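Local coordinates for nitroreductase family protein (Clostridium novyi, PDB 3G14) that probably acts as a flavin-dependent oxidoreductase of the nitroreductase family, working as a two-subunit assembly, at residues Lys9-Ile14 and His110-Ala115; Lys26-Ile31 and Thr180-Ser185; Leu58-Ala63 and Glu135-Pro140; Ala84-Glu89 and Ile102-Ala107. All coordinates share one frame; numbering follows the deposited sequence. Where two conformers were deposited one is given.

Contact 1 (Lys9-Ile14 and His110-Ala115); sequences KKRKSI and HIVLGA. With SO4 (sulfate ion), chain E.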
loop_
_atom_site.group_PDB
_atom_site.type_symbol
_atom_site.label_atom_id
_atom_site.label_comp_id
_atom_site.label_asym_id
_atom_site.label_seq_id
_atom_site.Cartn_x
_atom_site.Cartn_y
_atom_site.Cartn_z
ATOM N N LYS B 9 -8.589 -12.217 1.721
ATOM C CA LYS B 9 -9.400 -12.981 0.789
ATOM C C LYS B 9 -10.735 -12.334 0.524
ATOM O O LYS B 9 -11.246 -12.426 -0.598
ATOM C CB LYS B 9 -9.613 -14.416 1.276
ATOM C CG LYS B 9 -8.372 -15.275 1.201
ATOM C CD LYS B 9 -8.656 -16.677 1.666
ATOM C CE LYS B 9 -7.381 -17.424 1.886
ATOM N NZ LYS B 9 -7.643 -18.841 2.297
ATOM N N LYS B 10 -11.323 -11.699 1.529
ATOM C CA LYS B 10 -12.680 -11.144 1.383
ATOM C C LYS B 10 -12.694 -9.810 0.642
ATOM O O LYS B 10 -13.705 -9.441 0.055
ATOM C CB LYS B 10 -13.344 -10.989 2.760
ATOM C CG LYS B 10 -14.750 -10.353 2.729
ATOM C CD LYS B 10 -15.626 -10.754 3.904
ATOM C CE LYS B 10 -16.733 -9.711 4.231
ATOM N NZ LYS B 10 -16.245 -8.404 4.900
ATOM N N ARG B 11 -11.580 -9.076 0.682
ATOM C CA ARG B 11 -11.530 -7.761 0.071
ATOM C C ARG B 11 -11.864 -7.843 -1.410
ATOM O O ARG B 11 -11.255 -8.600 -2.136
ATOM C CB ARG B 11 -10.151 -7.112 0.221
ATOM C CG ARG B 11 -10.114 -5.671 -0.295
ATOM C CD ARG B 11 -8.806 -5.335 -0.990
ATOM N NE ARG B 11 -8.432 -6.286 -2.019
ATOM C CZ ARG B 11 -8.929 -6.331 -3.258
ATOM N NH1 ARG B 11 -9.883 -5.479 -3.677
ATOM N NH2 ARG B 11 -8.465 -7.260 -4.082
ATOM N N LYS B 12 -12.824 -7.045 -1.853
ATOM C CA LYS B 12 -13.094 -6.896 -3.284
ATOM C C LYS B 12 -13.542 -5.488 -3.610
ATOM O O LYS B 12 -13.944 -4.740 -2.718
ATOM C CB LYS B 12 -14.137 -7.908 -3.742
ATOM C CG LYS B 12 -15.477 -7.785 -3.060
ATOM C CD LYS B 12 -16.283 -9.098 -3.095
ATOM C CE LYS B 12 -16.777 -9.450 -4.500
ATOM N NZ LYS B 12 -17.288 -8.259 -5.282
ATOM N N SER B 13 -13.504 -5.135 -4.890
ATOM C CA SER B 13 -13.997 -3.831 -5.309
ATOM C C SER B 13 -15.524 -3.853 -5.314
ATOM O O SER B 13 -16.138 -4.674 -5.979
ATOM C CB SER B 13 -13.464 -3.451 -6.691
ATOM O OG SER B 13 -12.082 -3.423 -6.648
ATOM N N ILE B 14 -16.130 -2.979 -4.534
ATOM C CA ILE B 14 -17.559 -2.966 -4.367
ATOM C C ILE B 14 -18.070 -1.670 -4.960
ATOM O O ILE B 14 -17.469 -0.592 -4.794
ATOM C CB ILE B 14 -17.965 -3.093 -2.872
ATOM C CG1 ILE B 14 -17.547 -4.467 -2.284
ATOM C CG2 ILE B 14 -19.470 -2.856 -2.707
ATOM C CD1 ILE B 14 -18.207 -5.649 -2.937
ATOM N N HIS B 110 -4.275 0.178 4.041
ATOM C CA HIS B 110 -4.700 -0.062 5.423
ATOM C C HIS B 110 -6.176 0.359 5.614
ATOM O O HIS B 110 -6.946 -0.345 6.288
ATOM C CB HIS B 110 -3.759 0.634 6.455
ATOM C CG HIS B 110 -2.453 -0.076 6.670
ATOM N ND1 HIS B 110 -1.841 -0.165 7.910
ATOM C CD2 HIS B 110 -1.604 -0.664 5.793
ATOM C CE1 HIS B 110 -0.702 -0.837 7.784
ATOM N NE2 HIS B 110 -0.530 -1.135 6.513
ATOM N N ILE B 111 -6.565 1.483 4.997
ATOM C CA ILE B 111 -7.989 1.948 5.017
ATOM C C ILE B 111 -8.873 0.871 4.409
ATOM O O ILE B 111 -9.865 0.419 5.017
ATOM C CB ILE B 111 -8.197 3.242 4.186
ATOM C CG1 ILE B 111 -7.382 4.421 4.753
ATOM C CG2 ILE B 111 -9.703 3.612 4.103
ATOM C CD1 ILE B 111 -7.891 4.956 6.053
ATOM N N VAL B 112 -8.493 0.467 3.199
ATOM C CA VAL B 112 -9.250 -0.519 2.415
ATOM C C VAL B 112 -9.358 -1.862 3.144
ATOM O O VAL B 112 -10.457 -2.415 3.311
ATOM C CB VAL B 112 -8.651 -0.643 0.972
ATOM C CG1 VAL B 112 -9.085 -1.956 0.273
ATOM C CG2 VAL B 112 -8.980 0.608 0.150
ATOM N N LEU B 113 -8.227 -2.394 3.599
ATOM C CA LEU B 113 -8.287 -3.651 4.329
ATOM C C LEU B 113 -9.012 -3.526 5.675
ATOM O O LEU B 113 -9.762 -4.429 6.105
ATOM C CB LEU B 113 -6.891 -4.210 4.510
ATOM C CG LEU B 113 -6.169 -4.625 3.249
ATOM C CD1 LEU B 113 -4.727 -4.909 3.617
ATOM C CD2 LEU B 113 -6.877 -5.864 2.558
ATOM N N GLY B 114 -8.799 -2.417 6.364
ATOM C CA GLY B 114 -9.506 -2.180 7.607
ATOM C C GLY B 114 -11.019 -2.075 7.429
ATOM O O GLY B 114 -11.782 -2.623 8.235
ATOM N N ALA B 115 -11.452 -1.393 6.360
ATOM C CA ALA B 115 -12.894 -1.359 5.995
ATOM C C ALA B 115 -13.458 -2.752 5.854
ATOM O O ALA B 115 -14.523 -3.035 6.382
ATOM C CB ALA B 115 -13.136 -0.591 4.690
HETATM S S SO4 E . -10.985 -6.879 -7.093
HETATM O O1 SO4 E . -10.936 -6.840 -8.546
HETATM O O2 SO4 E . -10.221 -8.009 -6.561
HETATM O O3 SO4 E . -12.368 -7.060 -6.647
HETATM O O4 SO4 E . -10.397 -5.641 -6.578
#
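Oxygen O4 of a bound sulfate ion is gripped twice, by Arg-11 NH1 at 3.0 Å and by Ser-13 OG at 2.8 Å, while the aliphatic part of the same arginine lies against Val-112 and Leu-113. In the FMN-dependent nitroreductase fold, an arginine and a serine two residues apart near the N-terminus commonly hold the flavin phosphate; the sulfate, probably from the crystallisation liquor, is consistent with an occupant of that position. Two more bonds complete the grip. Arg-11 NH2 reaches sulfate O2 at 3.1 Å, and with the NH1 bond this sets the sulfur off the edge of the guanidinium, in its plane. The backbone N of Ser-13 gives a nearly straight bond to sulfate O3, with an angle of 173° at the hydrogen. NH2 also donates to the carbonyl of Arg-36 of the second subunit, so the guanidinium is held by both the anion and the second subunit. Arg-11 is the first residue beyond helix 4-10. CG starts out anti to the backbone N (chi1 -174°), and bends at chi2 and chi3 turn the chain so that CD meets helix 99-117, 3.6 Å from Val-112 CG1 and 4.1 Å from Leu-113 CD2.

Contact 2 (Lys26-Ile31 and Thr180-Ser185); sequences KLLKII and TSFMES. With ACT (acetate ion), chain G.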
loop_
_atom_site.group_PDB
_atom_site.type_symbol
_atom_site.label_atom_id
_atom_site.label_comp_id
_atom_site.label_asym_id
_atom_site.label_seq_id
_atom_site.Cartn_x
_atom_site.Cartn_y
_atom_site.Cartn_z
ATOM N N LYS B 26 -16.160 2.379 14.307
ATOM C CA LYS B 26 -15.549 1.542 13.268
ATOM C C LYS B 26 -14.731 2.393 12.310
ATOM O O LYS B 26 -13.606 2.044 12.000
ATOM C CB LYS B 26 -16.590 0.731 12.503
ATOM C CG LYS B 26 -17.341 -0.357 13.301
ATOM C CD LYS B 26 -18.009 -1.323 12.316
ATOM C CE LYS B 26 -19.126 -2.157 12.909
ATOM N NZ LYS B 26 -19.025 -2.304 14.353
ATOM N N LEU B 27 -15.273 3.526 11.867
ATOM C CA LEU B 27 -14.495 4.486 11.064
ATOM C C LEU B 27 -13.192 4.920 11.747
ATOM O O LEU B 27 -12.121 4.982 11.109
ATOM C CB LEU B 27 -15.315 5.737 10.796
ATOM C CG LEU B 27 -14.631 6.830 9.949
ATOM C CD1 LEU B 27 -14.214 6.318 8.554
ATOM C CD2 LEU B 27 -15.538 8.021 9.866
ATOM N N LEU B 28 -13.262 5.243 13.031
ATOM C CA LEU B 28 -12.054 5.720 13.651
ATOM C C LEU B 28 -11.015 4.585 13.805
ATOM O O LEU B 28 -9.826 4.858 13.747
ATOM C CB LEU B 28 -12.336 6.475 14.938
ATOM C CG LEU B 28 -13.152 7.772 14.756
ATOM C CD1 LEU B 28 -13.495 8.347 16.114
ATOM C CD2 LEU B 28 -12.427 8.831 13.898
ATOM N N LYS B 29 -11.467 3.335 13.943
ATOM C CA LYS B 29 -10.560 2.158 13.948
ATOM C C LYS B 29 -9.871 1.966 12.581
ATOM O O LYS B 29 -8.685 1.693 12.520
ATOM C CB LYS B 29 -11.288 0.868 14.345
ATOM C CG LYS B 29 -11.563 0.735 15.839
ATOM C CD LYS B 29 -12.016 -0.705 16.219
ATOM C CE LYS B 29 -13.530 -0.889 16.083
ATOM N NZ LYS B 29 -13.976 -2.327 16.075
ATOM N N ILE B 30 -10.620 2.143 11.496
ATOM C CA ILE B 30 -10.055 2.122 10.124
ATOM C C ILE B 30 -8.957 3.199 9.982
ATOM O O ILE B 30 -7.834 2.939 9.488
ATOM C CB ILE B 30 -11.207 2.287 9.095
ATOM C CG1 ILE B 30 -12.169 1.086 9.207
ATOM C CG2 ILE B 30 -10.670 2.443 7.668
ATOM C CD1 ILE B 30 -13.541 1.317 8.540
ATOM N N ILE B 31 -9.257 4.428 10.427
ATOM C CA ILE B 31 -8.263 5.486 10.328
ATOM C C ILE B 31 -7.021 5.169 11.187
ATOM O O ILE B 31 -5.879 5.427 10.794
ATOM C CB ILE B 31 -8.840 6.892 10.662
ATOM C CG1 ILE B 31 -10.034 7.238 9.740
ATOM C CG2 ILE B 31 -7.733 7.969 10.480
ATOM C CD1 ILE B 31 -9.759 7.227 8.193
ATOM N N THR B 180 -10.722 21.244 8.256
ATOM C CA THR B 180 -11.801 21.122 9.238
ATOM C C THR B 180 -11.738 19.736 9.923
ATOM O O THR B 180 -11.991 18.702 9.307
ATOM C CB THR B 180 -13.187 21.327 8.589
ATOM O OG1 THR B 180 -13.244 22.639 8.002
ATOM C CG2 THR B 180 -14.320 21.175 9.619
ATOM N N SER B 181 -11.384 19.756 11.198
ATOM C CA SER B 181 -11.251 18.565 12.026
ATOM C C SER B 181 -12.496 17.673 12.063
ATOM O O SER B 181 -13.595 18.125 12.412
ATOM C CB SER B 181 -10.925 19.003 13.451
ATOM O OG SER B 181 -10.898 17.894 14.326
ATOM N N PHE B 182 -12.319 16.400 11.719
ATOM C CA PHE B 182 -13.404 15.427 11.828
ATOM C C PHE B 182 -13.782 15.269 13.312
ATOM O O PHE B 182 -14.957 15.351 13.695
ATOM C CB PHE B 182 -12.998 14.050 11.279
ATOM C CG PHE B 182 -14.080 13.018 11.409
ATOM C CD1 PHE B 182 -15.051 12.874 10.414
ATOM C CD2 PHE B 182 -14.164 12.212 12.547
ATOM C CE1 PHE B 182 -16.065 11.931 10.540
ATOM C CE2 PHE B 182 -15.186 11.264 12.684
ATOM C CZ PHE B 182 -16.138 11.128 11.688
HETATM N N MSE B 183 -12.783 14.998 14.131
HETATM C CA MSE B 183 -13.085 14.573 15.503
HETATM C C MSE B 183 -13.561 15.704 16.391
HETATM O O MSE B 183 -14.242 15.442 17.371
HETATM C CB MSE B 183 -11.909 13.864 16.150
HETATM C CG MSE B 183 -11.639 12.420 15.636
HETATM SE SE MSE B 183 -9.922 12.007 16.282
HETATM C CE MSE B 183 -10.475 11.647 18.135
ATOM N N GLU B 184 -13.218 16.942 16.064
ATOM C CA GLU B 184 -13.630 18.073 16.884
ATOM C C GLU B 184 -14.948 18.660 16.412
ATOM O O GLU B 184 -15.486 19.544 17.057
ATOM C CB GLU B 184 -12.571 19.167 16.861
ATOM C CG GLU B 184 -11.196 18.740 17.358
ATOM C CD GLU B 184 -10.168 19.829 17.131
ATOM O OE1 GLU B 184 -10.492 20.997 17.425
ATOM O OE2 GLU B 184 -9.054 19.536 16.650
ATOM N N SER B 185 -15.470 18.198 15.281
ATOM C CA SER B 185 -16.699 18.782 14.740
ATOM C C SER B 185 -17.953 18.028 15.194
ATOM O O SER B 185 -17.911 16.827 15.481
ATOM C CB SER B 185 -16.635 18.845 13.209
ATOM O OG SER B 185 -15.649 19.789 12.792
HETATM C C ACT G . -11.508 -5.192 15.218
HETATM O O ACT G . -11.337 -5.844 14.168
HETATM O OXT ACT G . -12.112 -4.115 15.077
HETATM C CH3 ACT G . -11.003 -5.641 16.558
#
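Phe-182 leaves the loop 180-185 with its CB pointing at helix 24-35, where Leu-27 and Leu-28 receive the ring. CG stands anti to the backbone N (chi1 179°), which swings the ring away from the backbone N and in among the helix side chains. Along one side of the ring CD2 and CE2 meet Leu-28, the nearer approach being 3.9 Å from Leu-28 CD2 to CE2. CZ at the ring's tip and CE1 on its other side meet Leu-27, CZ lying 3.7 Å from Leu-27 CD2. Both CD2 methyls lie oblique to the ring; the side chains of Leu-27 and Phe-182 run at each other from opposite directions, while that of Leu-28 crosses the phenylalanine at a slant. The selenomethionine Met-183 adds CG at the ring edge, in the ring plane, and this CG also lies 4.1 Å from Leu-28 CD2, so that one leucine methyl touches two consecutive residues of the loop. The loop belongs to the C-terminal segment that follows strand 173-175, and Leu-173 of that strand packs on both Phe-182 and Leu-28. Here a type I turn runs from Phe-182 to Ser-185. Ser-181 braces it with an ST motif, its OG accepting from Glu-184 N at 3.1 Å and also bonding Asp-170. Ser-185 OG in turn donates to Ser-181 O at 2.7 Å. On another side of the helix Lys-29 donates from NZ to OXT of an acetate ion, probably from the crystallisation liquor, at 2.8 Å, and Tyr-5 of the second subunit packs on the same lysine.

Contact 3 (Leu58-Ala63 and Glu135-Pro140); sequences LDIANA and EALKIP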
loop_
_atom_site.group_PDB
_atom_site.type_symbol
_atom_site.label_atom_id
_atom_site.label_comp_id
_atom_site.label_asym_id
_atom_site.label_seq_id
_atom_site.Cartn_x
_atom_site.Cartn_y
_atom_site.Cartn_z
ATOM N N LEU B 58 -21.546 14.458 -5.088
ATOM C CA LEU B 58 -21.934 14.778 -6.456
ATOM C C LEU B 58 -20.751 15.429 -7.192
ATOM O O LEU B 58 -20.440 15.047 -8.311
ATOM C CB LEU B 58 -23.209 15.656 -6.485
ATOM C CG LEU B 58 -23.673 16.194 -7.847
ATOM C CD1 LEU B 58 -23.872 15.026 -8.823
ATOM C CD2 LEU B 58 -24.953 17.046 -7.739
ATOM N N ASP B 59 -20.067 16.372 -6.547
ATOM C CA ASP B 59 -18.863 16.998 -7.144
ATOM C C ASP B 59 -17.800 15.941 -7.466
ATOM O O ASP B 59 -17.197 15.950 -8.548
ATOM C CB ASP B 59 -18.206 18.001 -6.187
ATOM C CG ASP B 59 -18.997 19.297 -6.005
ATOM O OD1 ASP B 59 -19.800 19.678 -6.880
ATOM O OD2 ASP B 59 -18.786 19.926 -4.946
ATOM N N ILE B 60 -17.579 15.025 -6.519
ATOM C CA ILE B 60 -16.574 13.963 -6.727
ATOM C C ILE B 60 -17.002 13.041 -7.862
ATOM O O ILE B 60 -16.209 12.716 -8.764
ATOM C CB ILE B 60 -16.273 13.165 -5.442
ATOM C CG1 ILE B 60 -15.646 14.081 -4.372
ATOM C CG2 ILE B 60 -15.373 11.978 -5.757
ATOM C CD1 ILE B 60 -15.592 13.445 -3.023
ATOM N N ALA B 61 -18.275 12.628 -7.849
ATOM C CA ALA B 61 -18.848 11.773 -8.912
ATOM C C ALA B 61 -18.635 12.379 -10.293
ATOM O O ALA B 61 -18.244 11.676 -11.234
ATOM C CB ALA B 61 -20.354 11.559 -8.662
ATOM N N ASN B 62 -18.898 13.678 -10.419
ATOM C CA ASN B 62 -18.696 14.360 -11.680
ATOM C C ASN B 62 -17.234 14.450 -12.137
ATOM O O ASN B 62 -16.976 14.567 -13.337
ATOM C CB ASN B 62 -19.321 15.739 -11.676
ATOM C CG ASN B 62 -20.870 15.693 -11.692
ATOM O OD1 ASN B 62 -21.480 14.781 -12.281
ATOM N ND2 ASN B 62 -21.492 16.704 -11.072
ATOM N N ALA B 63 -16.294 14.431 -11.191
ATOM C CA ALA B 63 -14.841 14.544 -11.473
ATOM C C ALA B 63 -14.177 13.225 -11.917
ATOM O O ALA B 63 -13.119 13.240 -12.511
ATOM C CB ALA B 63 -14.109 15.109 -10.228
ATOM N N GLU B 135 -11.008 21.807 -5.875
ATOM C CA GLU B 135 -11.989 22.882 -5.765
ATOM C C GLU B 135 -13.182 22.505 -4.867
ATOM O O GLU B 135 -13.641 23.318 -4.067
ATOM C CB GLU B 135 -12.455 23.325 -7.163
ATOM C CG GLU B 135 -11.342 24.008 -7.960
ATOM C CD GLU B 135 -11.661 24.227 -9.448
ATOM O OE1 GLU B 135 -12.806 23.998 -9.863
ATOM O OE2 GLU B 135 -10.744 24.645 -10.199
ATOM N N ALA B 136 -13.678 21.277 -4.993
ATOM C CA ALA B 136 -14.791 20.814 -4.171
ATOM C C ALA B 136 -14.456 20.773 -2.684
ATOM O O ALA B 136 -15.272 21.215 -1.857
ATOM C CB ALA B 136 -15.253 19.468 -4.608
ATOM N N LEU B 137 -13.270 20.227 -2.370
ATOM C CA LEU B 137 -12.860 19.942 -0.989
ATOM C C LEU B 137 -11.951 21.024 -0.378
ATOM O O LEU B 137 -11.496 20.887 0.753
ATOM C CB LEU B 137 -12.217 18.565 -0.921
ATOM C CG LEU B 137 -13.033 17.409 -1.557
ATOM C CD1 LEU B 137 -12.423 16.011 -1.320
ATOM C CD2 LEU B 137 -14.464 17.446 -1.059
ATOM N N LYS B 138 -11.691 22.079 -1.153
ATOM C CA LYS B 138 -10.934 23.248 -0.707
ATOM C C LYS B 138 -9.492 22.866 -0.341
ATOM O O LYS B 138 -8.944 23.296 0.676
ATOM C CB LYS B 138 -11.722 23.995 0.393
ATOM C CG LYS B 138 -13.003 24.639 -0.177
ATOM C CD LYS B 138 -14.097 24.915 0.854
ATOM C CE LYS B 138 -15.409 25.308 0.160
ATOM N NZ LYS B 138 -16.359 25.965 1.101
ATOM N N ILE B 139 -8.877 22.068 -1.221
ATOM C CA ILE B 139 -7.528 21.532 -0.999
ATOM C C ILE B 139 -6.544 22.486 -1.661
ATOM O O ILE B 139 -6.686 22.771 -2.842
ATOM C CB ILE B 139 -7.376 20.120 -1.629
ATOM C CG1 ILE B 139 -8.365 19.118 -0.984
ATOM C CG2 ILE B 139 -5.885 19.647 -1.554
ATOM C CD1 ILE B 139 -8.433 17.770 -1.654
ATOM N N PRO B 140 -5.539 22.997 -0.908
ATOM C CA PRO B 140 -4.471 23.798 -1.561
ATOM C C PRO B 140 -3.879 23.126 -2.817
ATOM O O PRO B 140 -3.642 21.913 -2.841
ATOM C CB PRO B 140 -3.403 23.939 -0.460
ATOM C CG PRO B 140 -4.194 23.850 0.826
ATOM C CD PRO B 140 -5.335 22.870 0.544
#
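Asp-59 and Ala-136 form the tight part of this contact between helices 54-63 and 130-137, their CA atoms only 6.3 Å apart. The small alanine lets the backbones come this close. Its methyl points at the other helix and sits against the aspartate from CB to the carboxylate, 3.7 Å from Asp-59 CB and 3.6 Å from Asp-59 OD2. With CG anti to the carbonyl carbon (chi1 -72°), the OD2 branch of the carboxylate is brought alongside the methyl, and OD1 is turned from it. One residue on in each helix the fit is looser: the ends of Ile-60 and Leu-137 approach one another at 4.4 Å, CD1 to CD1, a marginal apolar contact. Both of these side chains are nevertheless buried, and both also rest on Val-51 of strand 46-51. Val-75 of helix 70-77 packs on Ile-60, and Ile-49 on Leu-137. The pair thus bridges two helices that cover the same face of the central sheet of the nitroreductase fold. The outer residues Leu-58, Asn-62, Glu-135 and Lys-138 are exposed to solvent. Lys-138 leaves the helical conformation with a positive phi of 63°, sending the chain away toward Ile-139 and Pro-140. The one charged side chain that touches across the contact, Asp-59, finds its ionic partner within its own helix, where OD2 forms a salt bridge with Lys-55. That bridge should offset its negative charge, so helix joins helix here by van der Waals packing of the Ala-136 methyl on Asp-59 and of Ile-60 on Leu-137.

Contact 4 (Ala84-Glu89 and Ile102-Ala107); sequences AVANPE and IDTAIA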
loop_
_atom_site.group_PDB
_atom_site.type_symbol
_atom_site.label_atom_id
_atom_site.label_comp_id
_atom_site.label_asym_id
_atom_site.label_seq_id
_atom_site.Cartn_x
_atom_site.Cartn_y
_atom_site.Cartn_z
ATOM N N ALA B 84 -7.654 10.552 -0.040
ATOM C CA ALA B 84 -6.286 10.578 0.456
ATOM C C ALA B 84 -5.522 11.689 -0.266
ATOM O O ALA B 84 -5.378 11.641 -1.476
ATOM C CB ALA B 84 -5.614 9.216 0.294
ATOM N N VAL B 85 -5.013 12.666 0.504
ATOM C CA VAL B 85 -4.358 13.862 -0.011
ATOM C C VAL B 85 -2.915 13.908 0.525
ATOM O O VAL B 85 -2.670 13.749 1.717
ATOM C CB VAL B 85 -5.128 15.132 0.426
ATOM C CG1 VAL B 85 -4.466 16.460 -0.126
ATOM C CG2 VAL B 85 -6.624 15.034 0.011
ATOM N N ALA B 86 -1.956 14.123 -0.349
ATOM C CA ALA B 86 -0.535 14.128 0.043
ATOM C C ALA B 86 0.227 15.374 -0.335
ATOM O O ALA B 86 -0.139 16.126 -1.276
ATOM C CB ALA B 86 0.180 12.917 -0.509
ATOM N N ASN B 87 1.312 15.575 0.413
ATOM C CA ASN B 87 2.244 16.639 0.176
ATOM C C ASN B 87 3.532 16.075 -0.410
ATOM O O ASN B 87 4.346 15.497 0.338
ATOM C CB ASN B 87 2.576 17.346 1.468
ATOM C CG ASN B 87 3.472 18.571 1.266
ATOM O OD1 ASN B 87 3.929 18.901 0.166
ATOM N ND2 ASN B 87 3.693 19.276 2.349
ATOM N N PRO B 88 3.742 16.258 -1.724
ATOM C CA PRO B 88 4.946 15.721 -2.397
ATOM C C PRO B 88 6.248 16.288 -1.873
ATOM O O PRO B 88 7.270 15.641 -2.005
ATOM C CB PRO B 88 4.748 16.138 -3.853
ATOM C CG PRO B 88 3.326 16.362 -3.996
ATOM C CD PRO B 88 2.897 16.972 -2.694
ATOM N N GLU B 89 6.211 17.460 -1.228
ATOM C CA GLU B 89 7.417 18.121 -0.743
ATOM C C GLU B 89 7.855 17.711 0.657
ATOM O O GLU B 89 8.964 18.015 1.065
ATOM C CB GLU B 89 7.217 19.642 -0.795
ATOM C CG GLU B 89 6.772 20.149 -2.156
ATOM C CD GLU B 89 7.819 19.954 -3.233
ATOM O OE1 GLU B 89 8.990 20.360 -3.031
ATOM O OE2 GLU B 89 7.459 19.391 -4.294
ATOM N N ILE B 102 4.207 6.117 -2.782
ATOM C CA ILE B 102 4.395 4.858 -2.079
ATOM C C ILE B 102 3.708 4.877 -0.704
ATOM O O ILE B 102 2.919 3.999 -0.362
ATOM C CB ILE B 102 5.898 4.537 -1.888
ATOM C CG1 ILE B 102 6.550 4.283 -3.264
ATOM C CG2 ILE B 102 6.050 3.350 -0.878
ATOM C CD1 ILE B 102 8.085 4.029 -3.260
ATOM N N ASP B 103 4.006 5.911 0.074
ATOM C CA ASP B 103 3.566 5.984 1.454
ATOM C C ASP B 103 2.061 6.185 1.574
ATOM O O ASP B 103 1.391 5.549 2.402
ATOM C CB ASP B 103 4.334 7.066 2.171
ATOM C CG ASP B 103 5.757 6.598 2.555
ATOM O OD1 ASP B 103 6.111 5.435 2.286
ATOM O OD2 ASP B 103 6.500 7.388 3.085
ATOM N N THR B 104 1.512 7.013 0.704
ATOM C CA THR B 104 0.063 7.228 0.720
ATOM C C THR B 104 -0.647 5.945 0.246
ATOM O O THR B 104 -1.702 5.606 0.801
ATOM C CB THR B 104 -0.347 8.475 -0.127
ATOM O OG1 THR B 104 0.428 9.605 0.276
ATOM C CG2 THR B 104 -1.856 8.810 0.023
ATOM N N ALA B 105 -0.089 5.216 -0.747
ATOM C CA ALA B 105 -0.706 3.936 -1.206
ATOM C C ALA B 105 -0.777 2.900 -0.065
ATOM O O ALA B 105 -1.814 2.204 0.136
ATOM C CB ALA B 105 0.047 3.315 -2.446
ATOM N N ILE B 106 0.312 2.813 0.672
ATOM C CA ILE B 106 0.438 1.905 1.840
ATOM C C ILE B 106 -0.699 2.210 2.790
ATOM O O ILE B 106 -1.464 1.325 3.185
ATOM C CB ILE B 106 1.823 2.058 2.567
ATOM C CG1 ILE B 106 2.999 1.571 1.708
ATOM C CG2 ILE B 106 1.870 1.238 3.890
ATOM C CD1 ILE B 106 4.404 1.890 2.304
ATOM N N ALA B 107 -0.837 3.488 3.174
ATOM C CA ALA B 107 -1.839 3.887 4.177
ATOM C C ALA B 107 -3.261 3.691 3.676
ATOM O O ALA B 107 -4.136 3.219 4.424
ATOM C CB ALA B 107 -1.608 5.374 4.654
#
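Thr-104 meets strand 80-86 with both of its branches: OG1 lies 3.4 Å from Ala-86 CB and CG2 lies 3.8 Å from Ala-84 CB. The two alanines are alternate residues on one face of the strand, and the threonine straddles them. Their small methyls permit a close approach, with the CA atoms of Ala-86 and Thr-104 7.0 Å apart. The first torsion decides which branch goes where: at chi1 -52°, OG1 stands beside the backbone N while CG2 is anti to it. In that position OG1 bonds the carbonyl of Tyr-100, one turn earlier in the same helix, so this buried hydroxyl has a polar partner although it faces a methyl. The next shell fixes the strand. Ala-84 and Ala-86 pair through their backbones with strand 144-151, while Val-85 pairs with Lys-47 of strand 46-51 and turns its side chain to the other face of the sheet. Beyond the strand Asn-87 is at the N-cap of the short, weakly bonded helix 88-91, its OD1 accepting from Glu-89 N at 3.0 Å, with the donor 53° above the carbonyl plane. In the helix, Asp-103 OD2 takes a bond from Trp-40 N. Tyr-46 and Val-146 of the flanking strands also pack on Thr-104. Helix 99-117, the long helix of this nitroreductase fold, thereby lies between the sheet and the second subunit, with Ile-102 and Ala-105 packing on Ala-105 and Ile-102 of the second subunit.

How the contacts relate
Helix 99-117 serves both contact 1 and contact 4, whose segments on it adjoin in sequence; their centres are 18 Å apart, and both reach the second subunit. Contact 2 joins contact 1 through apolar packing, with Ile-31 CD1 3.6 Å from Ile-111 CD1, so helices 24-35 and 99-117 form one layer. Contact 3 lies on the other side of the chain's centre from contact 1, about 24 Å away between centres. It meets contact 4 where Ile-139 CD1 comes within 3.7 Å of Val-85 CG2, on the sheet face turned from Thr-104. The sulfate, possibly marking the flavin phosphate site, belongs to contact 1 alone.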